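SIR4-interacting protein SIF2 (Saccharomyces cerevisiae, PDB 1R5M) antagonizes telomeric silencing in yeast as a WD-repeat corepressor subunit of the Set3C histone deacetylase complex, and may recruit SIR4 to non-telomeric sites. Local coordinates at residues N146-P151 with I164-V169; I152-W157 with G209-W214; D268-I273 with C284-S289; S291-S296 with I304-D309. All blocks are in the same frame, centred on the assembly; numbering follows the deposited sequence.

Contact 1. Residues N146-P151 with I164-V169; sequences NFHRAP and IISMDV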
loop_
_atom_site.group_PDB
_atom_site.type_symbol
_atom_site.label_atom_id
_atom_site.label_comp_id
_atom_site.label_asym_id
_atom_site.label_seq_id
_atom_site.Cartn_x
_atom_site.Cartn_y
_atom_site.Cartn_z
ATOM N N ASN A 146 -21.122 -6.298 -0.656
ATOM C CA ASN A 146 -20.768 -7.710 -0.713
ATOM C C ASN A 146 -20.956 -8.361 -2.079
ATOM O O ASN A 146 -22.077 -8.508 -2.563
ATOM C CB ASN A 146 -21.577 -8.463 0.346
ATOM C CG ASN A 146 -21.028 -9.841 0.620
ATOM O OD1 ASN A 146 -19.819 -10.017 0.767
ATOM N ND2 ASN A 146 -21.913 -10.829 0.702
ATOM N N PHE A 147 -19.843 -8.745 -2.698
ATOM C CA PHE A 147 -19.874 -9.402 -3.998
ATOM C C PHE A 147 -18.685 -10.355 -4.125
ATOM O O PHE A 147 -18.816 -11.458 -4.656
ATOM C CB PHE A 147 -19.844 -8.372 -5.130
ATOM C CG PHE A 147 -20.237 -8.936 -6.464
ATOM C CD1 PHE A 147 -21.553 -9.324 -6.707
ATOM C CD2 PHE A 147 -19.293 -9.104 -7.469
ATOM C CE1 PHE A 147 -21.921 -9.871 -7.933
ATOM C CE2 PHE A 147 -19.652 -9.652 -8.701
ATOM C CZ PHE A 147 -20.969 -10.036 -8.932
ATOM N N HIS A 148 -17.522 -9.927 -3.638
ATOM C CA HIS A 148 -16.327 -10.768 -3.681
ATOM C C HIS A 148 -16.545 -11.999 -2.810
ATOM O O HIS A 148 -17.267 -11.939 -1.818
ATOM C CB HIS A 148 -15.114 -10.017 -3.128
ATOM C CG HIS A 148 -14.627 -8.904 -4.000
ATOM N ND1 HIS A 148 -13.826 -9.117 -5.104
ATOM C CD2 HIS A 148 -14.800 -7.564 -3.912
ATOM C CE1 HIS A 148 -13.525 -7.953 -5.655
ATOM N NE2 HIS A 148 -14.103 -6.997 -4.950
ATOM N N ARG A 149 -15.900 -13.104 -3.173
ATOM C CA ARG A 149 -16.003 -14.336 -2.402
ATOM C C ARG A 149 -14.617 -14.884 -2.075
ATOM O O ARG A 149 -14.450 -16.075 -1.812
ATOM C CB ARG A 149 -16.823 -15.382 -3.163
ATOM C CG ARG A 149 -18.298 -15.021 -3.290
ATOM C CD ARG A 149 -19.152 -16.269 -3.448
ATOM N NE ARG A 149 -18.902 -16.967 -4.707
ATOM C CZ ARG A 149 -19.420 -16.607 -5.877
ATOM N NH1 ARG A 149 -20.221 -15.554 -5.955
ATOM N NH2 ARG A 149 -19.146 -17.311 -6.970
ATOM N N ALA A 150 -13.626 -13.998 -2.093
ATOM C CA ALA A 150 -12.245 -14.355 -1.784
ATOM C C ALA A 150 -11.620 -13.177 -1.031
ATOM O O ALA A 150 -12.140 -12.062 -1.078
ATOM C CB ALA A 150 -11.472 -14.642 -3.073
ATOM N N PRO A 151 -10.505 -13.406 -0.321
ATOM C CA PRO A 151 -9.848 -12.333 0.434
ATOM C C PRO A 151 -9.559 -11.075 -0.382
ATOM O O PRO A 151 -9.048 -11.147 -1.496
ATOM C CB PRO A 151 -8.569 -12.996 0.937
ATOM C CG PRO A 151 -8.994 -14.418 1.125
ATOM C CD PRO A 151 -9.808 -14.691 -0.118
ATOM N N ILE A 164 -14.993 3.236 -6.018
ATOM C CA ILE A 164 -13.829 2.495 -5.558
ATOM C C ILE A 164 -13.667 1.294 -6.469
ATOM O O ILE A 164 -14.618 0.861 -7.129
ATOM C CB ILE A 164 -13.951 1.951 -4.103
ATOM C CG1 ILE A 164 -15.136 0.993 -3.984
ATOM C CG2 ILE A 164 -14.059 3.099 -3.117
ATOM C CD1 ILE A 164 -15.108 0.157 -2.704
ATOM N N ILE A 165 -12.443 0.787 -6.527
ATOM C CA ILE A 165 -12.138 -0.416 -7.286
ATOM C C ILE A 165 -11.639 -1.364 -6.214
ATOM O O ILE A 165 -10.818 -0.978 -5.379
ATOM C CB ILE A 165 -10.989 -0.222 -8.283
ATOM C CG1 ILE A 165 -11.356 0.835 -9.316
ATOM C CG2 ILE A 165 -10.671 -1.549 -8.966
ATOM C CD1 ILE A 165 -10.154 1.373 -10.038
ATOM N N SER A 166 -12.142 -2.590 -6.209
ATOM C CA SER A 166 -11.692 -3.571 -5.230
ATOM C C SER A 166 -11.290 -4.830 -5.976
ATOM O O SER A 166 -11.889 -5.178 -6.992
ATOM C CB SER A 166 -12.799 -3.887 -4.216
ATOM O OG SER A 166 -13.976 -4.349 -4.856
ATOM N N MET A 167 -10.256 -5.499 -5.485
ATOM C CA MET A 167 -9.800 -6.727 -6.119
ATOM C C MET A 167 -9.471 -7.746 -5.046
ATOM O O MET A 167 -8.939 -7.396 -3.993
ATOM C CB MET A 167 -8.562 -6.469 -6.985
ATOM C CG MET A 167 -8.125 -7.692 -7.792
ATOM S SD MET A 167 -6.840 -7.320 -8.998
ATOM C CE MET A 167 -5.497 -7.036 -7.891
ATOM N N ASP A 168 -9.813 -9.005 -5.306
ATOM C CA ASP A 168 -9.520 -10.065 -4.352
ATOM C C ASP A 168 -8.382 -10.952 -4.853
ATOM O O ASP A 168 -7.854 -10.741 -5.948
ATOM C CB ASP A 168 -10.777 -10.905 -4.036
ATOM C CG ASP A 168 -11.373 -11.594 -5.256
ATOM O OD1 ASP A 168 -10.613 -12.115 -6.101
ATOM O OD2 ASP A 168 -12.621 -11.635 -5.353
ATOM N N VAL A 169 -8.002 -11.934 -4.040
ATOM C CA VAL A 169 -6.907 -12.837 -4.380
ATOM C C VAL A 169 -7.114 -13.643 -5.656
ATOM O O VAL A 169 -6.142 -14.059 -6.289
ATOM C CB VAL A 169 -6.609 -13.823 -3.227
ATOM C CG1 VAL A 169 -6.136 -13.066 -2.005
ATOM C CG2 VAL A 169 -7.839 -14.634 -2.902
HETATM O O HOH W 1 -14.590 -13.502 -5.715
#
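H148 reaches from the loop before strand 152-157 to two side chains of strand 163-168, S166 and D168. Followed outward, its CB and CG first pass D168 OD2, which stays within 3.7 Å of CB. At the ring, ND1 gives its hydrogen to D168 OD2 over 2.8 Å, with an N-H...O angle of 156°. The carboxylate oxygen lies near the imidazole plane, yet the two flat groups stand 77° apart, so the histidine meets OD2 from above the carboxylate plane. CE1 lies 3.5 Å from S166 O. At the tip, NE2 and S166 OG are hydrogen-bonded at 2.7 Å, again at the ring edge and in its plane. S166 OG is placed for this by a chi1 of 57°, between its own backbone N and carbonyl carbon, and it also bonds the indole NE1 of W176.

Beside this polar row, the loop backbone joins the strand end: V169 N donates to P151 O over 2.9 Å. V169 CG2 packs against A150 CB and presses closely on P151 CD, at 3.4 Å. A water links R149 N to D168 OD2, while D168 OD1 takes the backbone N of V172 in the following turn.

Histidine, serine, tryptophan and aspartate joined in this way form the structural tetrad characteristic of WD40 blades. Gripped at both ring nitrogens, the buried imidazole has its rotation fixed; the neighbouring carboxylate would probably favour a proton on ND1, and the polar chain ties the loop to the blade.

Contact 2. Residues I152-W157 with G209-W214; sequences IVSVKW and GVDVEW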
loop_
_atom_site.group_PDB
_atom_site.type_symbol
_atom_site.label_atom_id
_atom_site.label_comp_id
_atom_site.label_asym_id
_atom_site.label_seq_id
_atom_site.Cartn_x
_atom_site.Cartn_y
_atom_site.Cartn_z
ATOM N N ILE A 152 -9.884 -9.924 0.196
ATOM C CA ILE A 152 -9.665 -8.642 -0.466
ATOM C C ILE A 152 -8.190 -8.273 -0.372
ATOM O O ILE A 152 -7.609 -8.299 0.715
ATOM C CB ILE A 152 -10.508 -7.540 0.202
ATOM C CG1 ILE A 152 -11.987 -7.936 0.177
ATOM C CG2 ILE A 152 -10.282 -6.211 -0.504
ATOM C CD1 ILE A 152 -12.541 -8.164 -1.218
ATOM N N VAL A 153 -7.585 -7.934 -1.508
ATOM C CA VAL A 153 -6.169 -7.572 -1.527
ATOM C C VAL A 153 -5.915 -6.095 -1.795
ATOM O O VAL A 153 -4.924 -5.539 -1.320
ATOM C CB VAL A 153 -5.377 -8.390 -2.582
ATOM C CG1 VAL A 153 -5.510 -9.874 -2.301
ATOM C CG2 VAL A 153 -5.868 -8.075 -3.981
ATOM N N SER A 154 -6.802 -5.455 -2.549
ATOM C CA SER A 154 -6.616 -4.047 -2.867
ATOM C C SER A 154 -7.938 -3.305 -3.007
ATOM O O SER A 154 -8.920 -3.848 -3.513
ATOM C CB SER A 154 -5.809 -3.915 -4.166
ATOM O OG SER A 154 -5.522 -2.557 -4.465
ATOM N N VAL A 155 -7.951 -2.062 -2.532
ATOM C CA VAL A 155 -9.118 -1.186 -2.624
ATOM C C VAL A 155 -8.580 0.216 -2.875
ATOM O O VAL A 155 -7.774 0.723 -2.092
ATOM C CB VAL A 155 -9.944 -1.162 -1.322
ATOM C CG1 VAL A 155 -11.058 -0.119 -1.434
ATOM C CG2 VAL A 155 -10.541 -2.532 -1.059
ATOM N N LYS A 156 -9.011 0.832 -3.972
ATOM C CA LYS A 156 -8.556 2.177 -4.318
ATOM C C LYS A 156 -9.747 3.104 -4.558
ATOM O O LYS A 156 -10.686 2.752 -5.274
ATOM C CB LYS A 156 -7.677 2.142 -5.578
ATOM C CG LYS A 156 -6.368 1.354 -5.446
ATOM C CD LYS A 156 -5.396 2.038 -4.498
ATOM C CE LYS A 156 -4.042 1.317 -4.433
ATOM N NZ LYS A 156 -3.236 1.407 -5.688
ATOM N N TRP A 157 -9.693 4.284 -3.947
ATOM C CA TRP A 157 -10.738 5.296 -4.088
ATOM C C TRP A 157 -10.405 6.242 -5.229
ATOM O O TRP A 157 -9.235 6.555 -5.456
ATOM C CB TRP A 157 -10.833 6.162 -2.833
ATOM C CG TRP A 157 -11.421 5.530 -1.631
ATOM C CD1 TRP A 157 -10.804 4.689 -0.752
ATOM C CD2 TRP A 157 -12.732 5.761 -1.117
ATOM N NE1 TRP A 157 -11.651 4.390 0.291
ATOM C CE2 TRP A 157 -12.843 5.036 0.090
ATOM C CE3 TRP A 157 -13.828 6.516 -1.558
ATOM C CZ2 TRP A 157 -14.007 5.045 0.865
ATOM C CZ3 TRP A 157 -14.986 6.526 -0.788
ATOM C CH2 TRP A 157 -15.065 5.794 0.411
ATOM N N GLY A 209 -1.755 -10.507 -10.250
ATOM C CA GLY A 209 -1.189 -9.370 -9.551
ATOM C C GLY A 209 -1.997 -9.052 -8.307
ATOM O O GLY A 209 -3.032 -9.675 -8.060
ATOM N N VAL A 210 -1.546 -8.066 -7.539
ATOM C CA VAL A 210 -2.215 -7.714 -6.294
ATOM C C VAL A 210 -2.473 -6.223 -6.090
ATOM O O VAL A 210 -2.593 -5.763 -4.955
ATOM C CB VAL A 210 -1.403 -8.233 -5.091
ATOM C CG1 VAL A 210 -1.358 -9.758 -5.111
ATOM C CG2 VAL A 210 0.015 -7.671 -5.140
ATOM N N ASP A 211 -2.551 -5.465 -7.176
ATOM C CA ASP A 211 -2.808 -4.032 -7.052
ATOM C C ASP A 211 -3.653 -3.547 -8.227
ATOM O O ASP A 211 -3.710 -4.195 -9.272
ATOM C CB ASP A 211 -1.479 -3.260 -7.016
ATOM C CG ASP A 211 -1.564 -1.963 -6.218
ATOM O OD1 ASP A 211 -2.655 -1.646 -5.696
ATOM O OD2 ASP A 211 -0.528 -1.266 -6.107
ATOM N N VAL A 212 -4.328 -2.418 -8.021
ATOM C CA VAL A 212 -5.148 -1.762 -9.041
ATOM C C VAL A 212 -4.908 -0.269 -8.813
ATOM O O VAL A 212 -4.344 0.113 -7.790
ATOM C CB VAL A 212 -6.656 -2.070 -8.877
ATOM C CG1 VAL A 212 -6.911 -3.564 -9.055
ATOM C CG2 VAL A 212 -7.142 -1.597 -7.520
ATOM N N GLU A 213 -5.333 0.584 -9.739
ATOM C CA GLU A 213 -5.080 2.010 -9.562
ATOM C C GLU A 213 -5.927 2.898 -10.464
ATOM O O GLU A 213 -6.234 2.530 -11.596
ATOM C CB GLU A 213 -3.588 2.295 -9.823
ATOM C CG GLU A 213 -3.178 3.763 -9.736
ATOM C CD GLU A 213 -3.153 4.290 -8.310
ATOM O OE1 GLU A 213 -3.970 3.821 -7.488
ATOM O OE2 GLU A 213 -2.330 5.181 -8.010
ATOM N N TRP A 214 -6.311 4.064 -9.953
ATOM C CA TRP A 214 -7.081 5.022 -10.741
ATOM C C TRP A 214 -6.074 5.892 -11.482
ATOM O O TRP A 214 -5.065 6.298 -10.905
ATOM C CB TRP A 214 -7.940 5.921 -9.842
ATOM C CG TRP A 214 -9.129 5.240 -9.253
ATOM C CD1 TRP A 214 -9.186 4.564 -8.070
ATOM C CD2 TRP A 214 -10.431 5.139 -9.839
ATOM N NE1 TRP A 214 -10.447 4.044 -7.882
ATOM C CE2 TRP A 214 -11.231 4.384 -8.955
ATOM C CE3 TRP A 214 -11.002 5.617 -11.028
ATOM C CZ2 TRP A 214 -12.576 4.090 -9.222
ATOM C CZ3 TRP A 214 -12.341 5.326 -11.295
ATOM C CH2 TRP A 214 -13.111 4.568 -10.394
HETATM O O HOH W 2 -3.184 -1.961 -2.993
HETATM O O HOH W 3 -0.542 0.690 -4.347
#
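Two bends, at chi2 (-68°) and chi4 (69°), curl the side chain of K156 back over the backbone of V212, while E213, with CG anti to its backbone N and a turn at chi2, brings its carboxylate round to the ammonium. K156 NZ consequently has three protein acceptors in this contact. The shortest bond goes to V212 O at 2.7 Å, running nearly straight on from the carbonyl. Salt bridges of 3.1 Å reach D211 OD1, approached on its syn side, and E213 OE1, approached from above the carboxylate plane. D211 OD1 also takes the N-H of V212, from the same face as the lysine. A water joins NZ to D211 OD2, and another connects S154 OG with D211 OD1.

Nearer the backbone, K156 CG rests against V212 CG2 at 3.7 Å, the two side chains sliding past each other in opposite directions. Farther along, the indole of W214 turns its edge to strand 152-157: NE1 donates to K156 O over 2.9 Å, with the oxygen in the ring plane but the donor well above the plane of the carbonyl.

The segments run almost parallel, 8° apart. Strand 152-157 is the first of the WD 3 blade, 209-214 the loop leading into the first strand of WD 4, 213-216, and side chains rather than a backbone ladder join them. The second oxygens of the acids continue onward, D211 OD2 to L253 N and E213 OE2 to F255 N. With two carboxylates and a carbonyl around it, the amine is probably held firmly in its charged form, neutralising acids that also reach the next blade.

Contact 3. Residues D268-I273 with C284-S289; sequences DGTLRI and CFYGHS. Unlike the reference sequence in segment 284-289: C284 (reference Ser).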
loop_
_atom_site.group_PDB
_atom_site.type_symbol
_atom_site.label_atom_id
_atom_site.label_comp_id
_atom_site.label_asym_id
_atom_site.label_seq_id
_atom_site.Cartn_x
_atom_site.Cartn_y
_atom_site.Cartn_z
ATOM N N ASP A 268 8.458 -9.864 -12.134
ATOM C CA ASP A 268 9.550 -10.028 -13.090
ATOM C C ASP A 268 10.798 -9.242 -12.711
ATOM O O ASP A 268 11.789 -9.247 -13.444
ATOM C CB ASP A 268 9.105 -9.694 -14.534
ATOM C CG ASP A 268 8.850 -8.204 -14.779
ATOM O OD1 ASP A 268 9.222 -7.355 -13.944
ATOM O OD2 ASP A 268 8.281 -7.889 -15.849
ATOM N N GLY A 269 10.749 -8.582 -11.557
ATOM C CA GLY A 269 11.892 -7.832 -11.068
ATOM C C GLY A 269 12.143 -6.468 -11.680
ATOM O O GLY A 269 13.209 -5.887 -11.476
ATOM N N THR A 270 11.170 -5.942 -12.415
ATOM C CA THR A 270 11.350 -4.637 -13.036
ATOM C C THR A 270 10.257 -3.646 -12.687
ATOM O O THR A 270 9.174 -4.016 -12.229
ATOM C CB THR A 270 11.358 -4.720 -14.576
ATOM O OG1 THR A 270 10.042 -5.049 -15.045
ATOM C CG2 THR A 270 12.346 -5.771 -15.058
ATOM N N LEU A 271 10.580 -2.378 -12.903
ATOM C CA LEU A 271 9.635 -1.290 -12.723
ATOM C C LEU A 271 9.442 -0.726 -14.115
ATOM O O LEU A 271 10.381 -0.693 -14.911
ATOM C CB LEU A 271 10.210 -0.166 -11.866
ATOM C CG LEU A 271 10.536 -0.407 -10.402
ATOM C CD1 LEU A 271 10.983 0.912 -9.790
ATOM C CD2 LEU A 271 9.316 -0.954 -9.676
ATOM N N ARG A 272 8.227 -0.300 -14.420
ATOM C CA ARG A 272 7.971 0.334 -15.701
ATOM C C ARG A 272 7.213 1.629 -15.432
ATOM O O ARG A 272 6.477 1.741 -14.445
ATOM C CB ARG A 272 7.182 -0.594 -16.636
ATOM C CG ARG A 272 8.074 -1.624 -17.345
ATOM C CD ARG A 272 7.272 -2.552 -18.254
ATOM N NE ARG A 272 8.099 -3.603 -18.855
ATOM C CZ ARG A 272 8.766 -3.484 -20.000
ATOM N NH1 ARG A 272 8.718 -2.356 -20.695
ATOM N NH2 ARG A 272 9.483 -4.506 -20.457
ATOM N N ILE A 273 7.439 2.617 -16.290
ATOM C CA ILE A 273 6.784 3.919 -16.186
ATOM C C ILE A 273 5.979 4.049 -17.471
ATOM O O ILE A 273 6.521 3.871 -18.564
ATOM C CB ILE A 273 7.816 5.074 -16.116
ATOM C CG1 ILE A 273 8.764 4.874 -14.925
ATOM C CG2 ILE A 273 7.091 6.407 -16.001
ATOM C CD1 ILE A 273 8.090 4.892 -13.565
ATOM N N CYS A 284 11.827 1.461 -18.274
ATOM C CA CYS A 284 11.832 0.098 -17.758
ATOM C C CYS A 284 13.139 -0.017 -16.993
ATOM O O CYS A 284 14.220 0.075 -17.581
ATOM C CB CYS A 284 11.793 -0.940 -18.877
ATOM S SG CYS A 284 11.688 -2.637 -18.231
ATOM N N PHE A 285 13.039 -0.199 -15.680
ATOM C CA PHE A 285 14.216 -0.292 -14.827
ATOM C C PHE A 285 14.560 -1.705 -14.361
ATOM O O PHE A 285 13.794 -2.336 -13.618
ATOM C CB PHE A 285 14.045 0.614 -13.596
ATOM C CG PHE A 285 13.924 2.076 -13.928
ATOM C CD1 PHE A 285 12.769 2.786 -13.605
ATOM C CD2 PHE A 285 14.964 2.745 -14.565
ATOM C CE1 PHE A 285 12.652 4.141 -13.911
ATOM C CE2 PHE A 285 14.857 4.100 -14.875
ATOM C CZ PHE A 285 13.700 4.799 -14.548
ATOM N N TYR A 286 15.720 -2.184 -14.807
ATOM C CA TYR A 286 16.240 -3.500 -14.442
ATOM C C TYR A 286 17.257 -3.321 -13.322
ATOM O O TYR A 286 17.933 -2.297 -13.244
ATOM C CB TYR A 286 16.963 -4.167 -15.619
ATOM C CG TYR A 286 16.086 -4.552 -16.786
ATOM C CD1 TYR A 286 15.875 -3.669 -17.845
ATOM C CD2 TYR A 286 15.468 -5.800 -16.832
ATOM C CE1 TYR A 286 15.068 -4.021 -18.926
ATOM C CE2 TYR A 286 14.661 -6.163 -17.903
ATOM C CZ TYR A 286 14.464 -5.269 -18.946
ATOM O OH TYR A 286 13.658 -5.625 -20.002
ATOM N N GLY A 287 17.375 -4.328 -12.468
ATOM C CA GLY A 287 18.332 -4.249 -11.379
ATOM C C GLY A 287 18.006 -5.211 -10.260
ATOM O O GLY A 287 18.879 -5.943 -9.782
ATOM N N HIS A 288 16.752 -5.206 -9.824
ATOM C CA HIS A 288 16.334 -6.105 -8.760
ATOM C C HIS A 288 16.495 -7.545 -9.234
ATOM O O HIS A 288 16.179 -7.867 -10.380
ATOM C CB HIS A 288 14.883 -5.824 -8.370
ATOM C CG HIS A 288 14.724 -4.639 -7.467
ATOM N ND1 HIS A 288 15.292 -4.582 -6.211
ATOM C CD2 HIS A 288 14.053 -3.474 -7.630
ATOM C CE1 HIS A 288 14.974 -3.434 -5.640
ATOM N NE2 HIS A 288 14.223 -2.743 -6.478
ATOM N N SER A 289 16.996 -8.404 -8.352
ATOM C CA SER A 289 17.218 -9.803 -8.694
ATOM C C SER A 289 16.076 -10.712 -8.264
ATOM O O SER A 289 16.081 -11.910 -8.550
ATOM C CB SER A 289 18.530 -10.290 -8.076
ATOM O OG SER A 289 18.511 -10.158 -6.666
HETATM O O HOH W 4 14.503 -3.559 -10.999
HETATM O O HOH W 5 15.839 -6.777 -12.873
#
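The outer edge of a propeller blade is built here: strands 271-274 and 283-285 form an antiparallel hairpin, and the chain beyond it leads into the next WD repeat. L271 and F285 are the hydrogen-bonded pair, with F285 N donating to L271 O at 2.8 Å and L271 N returning a longer bond, 3.3 Å, to F285 O. Their side chains lie on the same face, where L271 CB meets the edge of the phenyl ring and I273 CG1 approaches F285 CE1 at 4.1 Å.

R272 and C284 occupy the other face as a non-hydrogen-bonded pair. In C284, which replaces a serine of the reference sequence, a chi1 of -176° turns SG away from the residue's own N and sets the sulfur over the centre of the R272 guanidinium, 3.5 Å from CZ. R272 NH1 finds its polar partner in S281 OG. Close by, T270 CG2 lies alongside the Y286 ring, 3.6 Å from CD2.

Where the strands part, water replaces direct backbone bonds. One molecule gives hydrogens to G269 O and F285 O and accepts from H288 N; a second spans G269 O, G287 N and H288 O. On the turn side, D268 OD1 receives both T270 N, closing an Asx turn, and T270 OG1, 2.7 Å away. D268 OD2 is held by H246 ND1 and H247 N.

Three kinds of chemistry thus follow one another: a short ladder, a sulfur seated over the face of a guanidinium, and an end bridged by two waters. Solvent bonds satisfy the backbone groups as the strands diverge, while the twice-gripped carboxylate oxygen keeps the turn tight.

Contact 4. Residues S291-S296 with I304-D309; sequences SIVSAS and ISCSMD
V293 lies over the second strand of its hairpin, CG2 touching C306 SG at 3.7 Å and CG1 meeting M308 CG at 3.8 Å, with the methionine crossing it at about a right angle. The sulfur of C306 is shared: S294 CB also packs on it at 3.7 Å. This double contact reflects a classic beta bulge, in which V293 and S294 both face C306. V293 N donates to C306 O, and C306 N to S294 O, so the ladder survives the shift of register. Beyond it S296 and I304 exchange bonds in both directions.

At the other end S291 O accepts twice. M308 N comes straight in along the carbonyl direction, whereas S307 OG, 2.8 Å away, approaches from above the carbonyl plane; its chi1 of 161° carries the hydroxyl across to that oxygen.

The hairpin forms the inner two strands of the WD 6 blade, and strand 311-316 follows as the next in the sheet. I292, A295 and S305 turn towards L271 of the preceding blade, while S294, S296, I304 and C306 pack on Y345 in strand 344-349, on the other side.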
loop_
_atom_site.group_PDB
_atom_site.type_symbol
_atom_site.label_atom_id
_atom_site.label_comp_id
_atom_site.label_asym_id
_atom_site.label_seq_id
_atom_site.Cartn_x
_atom_site.Cartn_y
_atom_site.Cartn_z
ATOM N N SER A 291 11.546 -10.585 -6.928
ATOM C CA SER A 291 10.285 -9.858 -6.992
ATOM C C SER A 291 10.297 -8.543 -6.225
ATOM O O SER A 291 10.863 -8.447 -5.134
ATOM C CB SER A 291 9.151 -10.735 -6.459
ATOM O OG SER A 291 9.028 -11.920 -7.223
ATOM N N ILE A 292 9.667 -7.531 -6.809
ATOM C CA ILE A 292 9.566 -6.226 -6.175
ATOM C C ILE A 292 8.300 -6.243 -5.326
ATOM O O ILE A 292 7.204 -6.492 -5.834
ATOM C CB ILE A 292 9.494 -5.109 -7.236
ATOM C CG1 ILE A 292 10.838 -5.023 -7.967
ATOM C CG2 ILE A 292 9.149 -3.780 -6.577
ATOM C CD1 ILE A 292 10.873 -4.034 -9.110
ATOM N N VAL A 293 8.447 -5.978 -4.032
ATOM C CA VAL A 293 7.308 -6.009 -3.124
ATOM C C VAL A 293 6.571 -4.686 -2.972
ATOM O O VAL A 293 5.364 -4.674 -2.729
ATOM C CB VAL A 293 7.733 -6.520 -1.727
ATOM C CG1 VAL A 293 8.314 -7.924 -1.852
ATOM C CG2 VAL A 293 8.752 -5.581 -1.106
ATOM N N SER A 294 7.285 -3.574 -3.120
ATOM C CA SER A 294 6.670 -2.256 -2.997
ATOM C C SER A 294 7.429 -1.247 -3.847
ATOM O O SER A 294 8.621 -1.411 -4.097
ATOM C CB SER A 294 6.697 -1.769 -1.541
ATOM O OG SER A 294 6.158 -2.726 -0.643
ATOM N N ALA A 295 6.730 -0.206 -4.289
ATOM C CA ALA A 295 7.338 0.861 -5.077
ATOM C C ALA A 295 6.486 2.114 -4.940
ATOM O O ALA A 295 5.260 2.034 -4.833
ATOM C CB ALA A 295 7.448 0.455 -6.544
ATOM N N SER A 296 7.142 3.269 -4.942
ATOM C CA SER A 296 6.456 4.545 -4.794
ATOM C C SER A 296 7.116 5.645 -5.598
ATOM O O SER A 296 8.294 5.565 -5.954
ATOM C CB SER A 296 6.474 5.008 -3.328
ATOM O OG SER A 296 5.803 4.117 -2.463
ATOM N N ILE A 304 11.029 4.839 -6.211
ATOM C CA ILE A 304 11.822 4.021 -5.308
ATOM C C ILE A 304 11.139 2.674 -5.161
ATOM O O ILE A 304 9.909 2.580 -5.178
ATOM C CB ILE A 304 11.987 4.731 -3.934
ATOM C CG1 ILE A 304 12.983 3.968 -3.060
ATOM C CG2 ILE A 304 10.637 4.866 -3.237
ATOM C CD1 ILE A 304 13.438 4.759 -1.841
ATOM N N SER A 305 11.942 1.625 -5.043
ATOM C CA SER A 305 11.406 0.280 -4.917
ATOM C C SER A 305 12.202 -0.552 -3.927
ATOM O O SER A 305 13.352 -0.241 -3.624
ATOM C CB SER A 305 11.435 -0.414 -6.283
ATOM O OG SER A 305 12.751 -0.419 -6.822
ATOM N N CYS A 306 11.571 -1.595 -3.401
ATOM C CA CYS A 306 12.263 -2.512 -2.506
ATOM C C CYS A 306 11.861 -3.914 -2.936
ATOM O O CYS A 306 10.794 -4.124 -3.528
ATOM C CB CYS A 306 11.966 -2.230 -1.027
ATOM S SG CYS A 306 10.258 -2.214 -0.536
ATOM N N SER A 307 12.714 -4.882 -2.636
ATOM C CA SER A 307 12.489 -6.227 -3.122
ATOM C C SER A 307 12.858 -7.354 -2.176
ATOM O O SER A 307 13.465 -7.142 -1.126
ATOM C CB SER A 307 13.280 -6.364 -4.433
ATOM O OG SER A 307 13.516 -7.704 -4.815
ATOM N N MET A 308 12.469 -8.561 -2.567
ATOM C CA MET A 308 12.787 -9.740 -1.787
ATOM C C MET A 308 14.296 -9.963 -1.844
ATOM O O MET A 308 14.834 -10.776 -1.091
ATOM C CB MET A 308 12.045 -10.959 -2.339
ATOM C CG MET A 308 10.566 -10.991 -1.991
ATOM S SD MET A 308 10.267 -11.212 -0.218
ATOM C CE MET A 308 10.464 -12.994 -0.048
ATOM N N ASP A 309 14.981 -9.240 -2.730
ATOM C CA ASP A 309 16.431 -9.370 -2.833
ATOM C C ASP A 309 17.138 -8.575 -1.737
ATOM O O ASP A 309 18.368 -8.515 -1.693
ATOM C CB ASP A 309 16.949 -8.944 -4.224
ATOM C CG ASP A 309 16.731 -7.465 -4.530
ATOM O OD1 ASP A 309 16.468 -6.667 -3.608
ATOM O OD2 ASP A 309 16.847 -7.097 -5.720
#

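In the fold
The four contacts sample a closed ring of WD repeats. Contacts 1 and 2 have centres 9 Å apart and share a sheet: M167 N and O bond S154 O and V153 N, and I165 CD1 lies 3.4 Å from W214 CE2. Contact 1 works within one blade, whereas contact 2 crosses to the next. Contacts 3 and 4 are also 9 Å apart between centres. H288 of contact 3 probably bonds S305 OG of contact 4 at NE2, and the carboxylate of D309 at ND1, echoing H148 with S166 and D168 in contact 1. The two sites lie in different blades: between centres, contact 1 is 28 Å from contact 3 and 24 Å from contact 4.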